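Local coordinates for family 88 glycosyl hydrolase (Bacteroides thetaiotaomicron, PDB 5NOA), which is assigned to a family of sugar-cleaving hydrolases and probably acts as a polysaccharide lyase that removes rhamnose caps from arabinogalactan proteins, at residues A[90-102]-A[108-121]. Numbering follows the deposited sequence.
Sequences WKGAKSDHKANWK and SNDYVLFGDYQICF
The indole of Trp101 is sandwiched: Val112 CG1 sits over the six-membered ring, 3.5 Å from its centroid, Lys98 CG covers the opposite face toward the rim, and Ser95 OG lies at the edge. With CG1 anti to the backbone N (chi1 174°), Val112 spreads both methyls along the indole, CG2 reaching NE1. Two further CH-pi contacts lie some way off: Ala93 CB over the Tyr117 ring and Lys102 CB over that of Tyr111. Trp101 NE1 donates to Ser95 O from well above the carbonyl plane, helping fix the ring's rotation. A leucine here, having no N-H and no flat face, would probably open a gap between Val112 and Lys98 and cost Ser95 O a donor. The backbones join where Ser95 N donates to Asn109 O and Lys102 N to Asp110 O (both 3.0 Å), while Asn109 OD1 takes Lys94 N. A water links Asp110 OD1 to Ser95 OG; Lys102 NZ donates to Asn100 O and makes only a long salt bridge with Asp110 OD2. The one connection from helix 75-87 into helix 120-130 thus folds back on itself against Val143, Tyr146 and Arg139 of helix 135-149, in probably an (alpha/alpha)6 barrel, as in other family 88 enzymes.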
# COMPACT_ATOMS: atom_id res chain seq x y z
N TRP A 90 -13.53 10.43 12.36
CA TRP A 90 -12.34 9.82 12.94
C TRP A 90 -12.55 8.34 13.30
O TRP A 90 -11.96 7.82 14.24
CB TRP A 90 -11.77 10.64 14.14
CG TRP A 90 -11.56 12.07 13.74
CD1 TRP A 90 -12.47 13.09 13.80
CD2 TRP A 90 -10.37 12.63 13.20
NE1 TRP A 90 -11.92 14.24 13.32
CE2 TRP A 90 -10.61 14.00 12.97
CE3 TRP A 90 -9.09 12.12 12.92
CZ2 TRP A 90 -9.64 14.86 12.45
CZ3 TRP A 90 -8.14 12.98 12.42
CH2 TRP A 90 -8.41 14.33 12.18
N LYS A 91 -13.42 7.67 12.52
CA LYS A 91 -13.74 6.26 12.70
C LYS A 91 -13.62 5.53 11.38
O LYS A 91 -13.65 6.15 10.30
CB LYS A 91 -15.18 6.09 13.22
CG LYS A 91 -15.44 6.66 14.59
CD LYS A 91 -16.90 6.50 15.00
CE LYS A 91 -17.10 7.07 16.38
NZ LYS A 91 -18.49 6.86 16.80
N GLY A 92 -13.49 4.21 11.47
CA GLY A 92 -13.71 3.31 10.35
C GLY A 92 -15.16 2.88 10.38
O GLY A 92 -16.06 3.70 10.42
N ALA A 93 -15.40 1.57 10.37
CA ALA A 93 -16.78 1.08 10.55
C ALA A 93 -17.30 1.53 11.92
O ALA A 93 -16.55 1.60 12.87
CB ALA A 93 -16.75 -0.42 10.40
N LYS A 94 -18.59 1.86 12.01
CA LYS A 94 -19.11 2.62 13.15
C LYS A 94 -19.72 1.82 14.29
O LYS A 94 -20.04 2.41 15.32
CB LYS A 94 -20.10 3.68 12.65
CG LYS A 94 -19.52 4.67 11.67
CD LYS A 94 -20.60 5.58 11.11
CE LYS A 94 -20.13 6.62 10.05
NZ LYS A 94 -19.17 7.51 10.60
N SER A 95 -19.90 0.50 14.15
CA SER A 95 -20.67 -0.23 15.17
C SER A 95 -19.99 -0.16 16.54
O SER A 95 -18.79 -0.36 16.65
CB SER A 95 -20.77 -1.68 14.80
OG SER A 95 -21.32 -2.43 15.86
N ASP A 96 -20.80 0.03 17.58
CA ASP A 96 -20.36 -0.11 18.98
C ASP A 96 -20.74 -1.46 19.62
O ASP A 96 -20.51 -1.67 20.85
CB ASP A 96 -20.86 1.07 19.81
CG ASP A 96 -20.12 2.36 19.50
OD1 ASP A 96 -18.94 2.32 19.13
OD2 ASP A 96 -20.71 3.45 19.62
N HIS A 97 -21.26 -2.38 18.82
CA HIS A 97 -21.75 -3.66 19.33
C HIS A 97 -20.66 -4.71 19.04
O HIS A 97 -20.64 -5.40 18.01
CB HIS A 97 -23.03 -4.04 18.57
CG HIS A 97 -23.78 -5.23 19.15
ND1 HIS A 97 -23.69 -5.71 20.44
CD2 HIS A 97 -24.65 -6.04 18.51
CE1 HIS A 97 -24.52 -6.73 20.57
NE2 HIS A 97 -25.07 -6.98 19.41
N LYS A 98 -19.73 -4.81 19.99
CA LYS A 98 -18.54 -5.64 19.81
C LYS A 98 -18.89 -7.07 19.50
O LYS A 98 -18.16 -7.70 18.74
CB LYS A 98 -17.63 -5.57 21.03
CG LYS A 98 -16.94 -4.22 21.16
CD LYS A 98 -15.85 -4.29 22.19
CE LYS A 98 -15.21 -2.93 22.42
NZ LYS A 98 -15.98 -2.24 23.48
N ALA A 99 -19.99 -7.60 20.04
CA ALA A 99 -20.38 -9.00 19.72
C ALA A 99 -20.68 -9.20 18.22
O ALA A 99 -20.65 -10.32 17.74
CB ALA A 99 -21.57 -9.43 20.56
N ASN A 100 -21.08 -8.16 17.52
CA ASN A 100 -21.36 -8.22 16.08
C ASN A 100 -20.13 -7.89 15.26
O ASN A 100 -20.25 -7.97 14.04
CB ASN A 100 -22.52 -7.28 15.70
CG ASN A 100 -23.89 -7.94 15.85
OD1 ASN A 100 -24.06 -8.92 16.57
ND2 ASN A 100 -24.88 -7.37 15.21
N TRP A 101 -18.98 -7.54 15.88
CA TRP A 101 -17.83 -7.16 15.07
C TRP A 101 -17.26 -8.33 14.30
O TRP A 101 -17.08 -9.40 14.83
CB TRP A 101 -16.68 -6.52 15.89
CG TRP A 101 -17.02 -5.15 16.47
CD1 TRP A 101 -18.18 -4.44 16.30
CD2 TRP A 101 -16.14 -4.31 17.20
NE1 TRP A 101 -18.09 -3.24 16.95
CE2 TRP A 101 -16.83 -3.13 17.48
CE3 TRP A 101 -14.81 -4.44 17.65
CZ2 TRP A 101 -16.25 -2.07 18.19
CZ3 TRP A 101 -14.24 -3.39 18.35
CH2 TRP A 101 -14.96 -2.23 18.64
N LYS A 102 -17.01 -8.08 13.02
CA LYS A 102 -16.57 -9.09 12.06
C LYS A 102 -15.30 -8.66 11.34
O LYS A 102 -14.99 -7.48 11.25
CB LYS A 102 -17.69 -9.42 11.08
CG LYS A 102 -18.93 -10.05 11.78
CD LYS A 102 -20.14 -10.24 10.87
CE LYS A 102 -21.36 -10.75 11.61
NZ LYS A 102 -21.95 -9.67 12.45
N SER A 108 -20.27 -2.99 5.64
CA SER A 108 -21.22 -2.44 6.55
C SER A 108 -20.55 -2.13 7.89
O SER A 108 -19.39 -2.48 8.12
CB SER A 108 -22.40 -3.38 6.69
OG SER A 108 -22.02 -4.57 7.25
N ASN A 109 -21.31 -1.46 8.76
CA ASN A 109 -20.72 -0.91 9.99
C ASN A 109 -20.32 -1.93 11.04
O ASN A 109 -19.62 -1.54 11.99
CB ASN A 109 -21.57 0.23 10.54
CG ASN A 109 -21.31 1.53 9.77
OD1 ASN A 109 -20.15 1.93 9.53
ND2 ASN A 109 -22.39 2.17 9.34
N ASP A 110 -20.66 -3.22 10.87
CA ASP A 110 -20.22 -4.24 11.79
C ASP A 110 -18.78 -4.70 11.51
O ASP A 110 -18.23 -5.43 12.33
CB ASP A 110 -21.12 -5.50 11.70
CG ASP A 110 -22.51 -5.31 12.22
OD1 ASP A 110 -22.80 -4.27 12.82
OD2 ASP A 110 -23.30 -6.26 12.04
N TYR A 111 -18.20 -4.31 10.37
CA TYR A 111 -16.92 -4.85 9.93
C TYR A 111 -15.75 -4.06 10.50
O TYR A 111 -14.79 -3.72 9.80
CB TYR A 111 -16.93 -4.98 8.40
CG TYR A 111 -17.73 -6.21 8.04
CD1 TYR A 111 -19.13 -6.18 8.02
CD2 TYR A 111 -17.11 -7.42 7.79
CE1 TYR A 111 -19.85 -7.33 7.81
CE2 TYR A 111 -17.83 -8.57 7.57
CZ TYR A 111 -19.21 -8.53 7.58
OH TYR A 111 -19.91 -9.69 7.33
N VAL A 112 -15.80 -3.86 11.80
CA VAL A 112 -14.85 -3.03 12.51
C VAL A 112 -13.47 -3.65 12.60
O VAL A 112 -12.46 -2.94 12.62
CB VAL A 112 -15.42 -2.74 13.93
CG1 VAL A 112 -14.44 -1.98 14.82
CG2 VAL A 112 -16.74 -2.01 13.85
N LEU A 113 -13.42 -4.97 12.63
CA LEU A 113 -12.17 -5.72 12.74
C LEU A 113 -11.57 -6.15 11.41
O LEU A 113 -10.54 -6.82 11.37
CB LEU A 113 -12.36 -6.93 13.66
CG LEU A 113 -12.74 -6.59 15.10
CD1 LEU A 113 -13.05 -7.88 15.85
CD2 LEU A 113 -11.66 -5.74 15.74
N PHE A 114 -12.24 -5.79 10.32
CA PHE A 114 -11.75 -6.05 8.98
C PHE A 114 -10.76 -4.96 8.61
O PHE A 114 -11.09 -3.78 8.64
CB PHE A 114 -12.95 -6.04 8.03
CG PHE A 114 -12.61 -6.34 6.59
CD1 PHE A 114 -11.62 -7.26 6.22
CD2 PHE A 114 -13.34 -5.72 5.59
CE1 PHE A 114 -11.37 -7.53 4.89
CE2 PHE A 114 -13.07 -5.98 4.26
CZ PHE A 114 -12.07 -6.87 3.93
N GLY A 115 -9.54 -5.35 8.24
CA GLY A 115 -8.50 -4.40 7.96
C GLY A 115 -8.82 -3.38 6.91
O GLY A 115 -8.26 -2.26 6.95
N ASP A 116 -9.70 -3.70 5.96
CA ASP A 116 -10.13 -2.67 5.01
C ASP A 116 -10.82 -1.47 5.66
O ASP A 116 -10.87 -0.40 5.05
CB ASP A 116 -11.02 -3.28 3.93
CG ASP A 116 -10.26 -4.03 2.84
OD1 ASP A 116 -9.02 -3.99 2.83
OD2 ASP A 116 -10.96 -4.59 1.97
N TYR A 117 -11.33 -1.64 6.89
CA TYR A 117 -11.90 -0.57 7.69
C TYR A 117 -10.96 -0.05 8.74
O TYR A 117 -11.39 0.72 9.64
CB TYR A 117 -13.27 -0.97 8.26
CG TYR A 117 -14.44 -0.49 7.46
CD1 TYR A 117 -14.58 0.86 7.13
CD2 TYR A 117 -15.42 -1.39 7.09
CE1 TYR A 117 -15.70 1.30 6.43
CE2 TYR A 117 -16.53 -0.96 6.39
CZ TYR A 117 -16.67 0.38 6.08
OH TYR A 117 -17.75 0.79 5.34
N GLN A 118 -9.69 -0.40 8.65
CA GLN A 118 -8.68 0.06 9.58
C GLN A 118 -7.56 0.88 8.95
O GLN A 118 -6.85 1.58 9.65
CB GLN A 118 -8.11 -1.14 10.34
CG GLN A 118 -9.16 -1.91 11.12
CD GLN A 118 -8.62 -3.15 11.77
OE1 GLN A 118 -7.60 -3.69 11.33
NE2 GLN A 118 -9.31 -3.66 12.80
N ILE A 119 -7.41 0.79 7.63
CA ILE A 119 -6.39 1.61 6.99
C ILE A 119 -6.64 3.09 7.21
O ILE A 119 -5.68 3.87 7.28
CB ILE A 119 -6.21 1.24 5.50
CG1 ILE A 119 -5.36 2.31 4.76
CG2 ILE A 119 -7.52 1.00 4.79
CD1 ILE A 119 -4.92 1.91 3.35
N CYS A 120 -7.89 3.51 7.35
CA CYS A 120 -8.16 4.92 7.69
C CYS A 120 -7.38 5.38 8.93
O CYS A 120 -7.02 6.54 9.02
CB CYS A 120 -9.66 5.13 7.85
SG CYS A 120 -10.45 4.19 9.16
N PHE A 121 -7.15 4.47 9.88
CA PHE A 121 -6.42 4.81 11.08
C PHE A 121 -5.01 5.30 10.79
O PHE A 121 -4.46 6.05 11.60
CB PHE A 121 -6.35 3.62 12.05
CG PHE A 121 -7.68 3.01 12.48
CD1 PHE A 121 -8.87 3.72 12.43
CD2 PHE A 121 -7.70 1.72 13.03
CE1 PHE A 121 -10.06 3.14 12.89
CE2 PHE A 121 -8.86 1.16 13.48
CZ PHE A 121 -10.04 1.86 13.41
O HOH W 1 -23.59 -3.86 15.11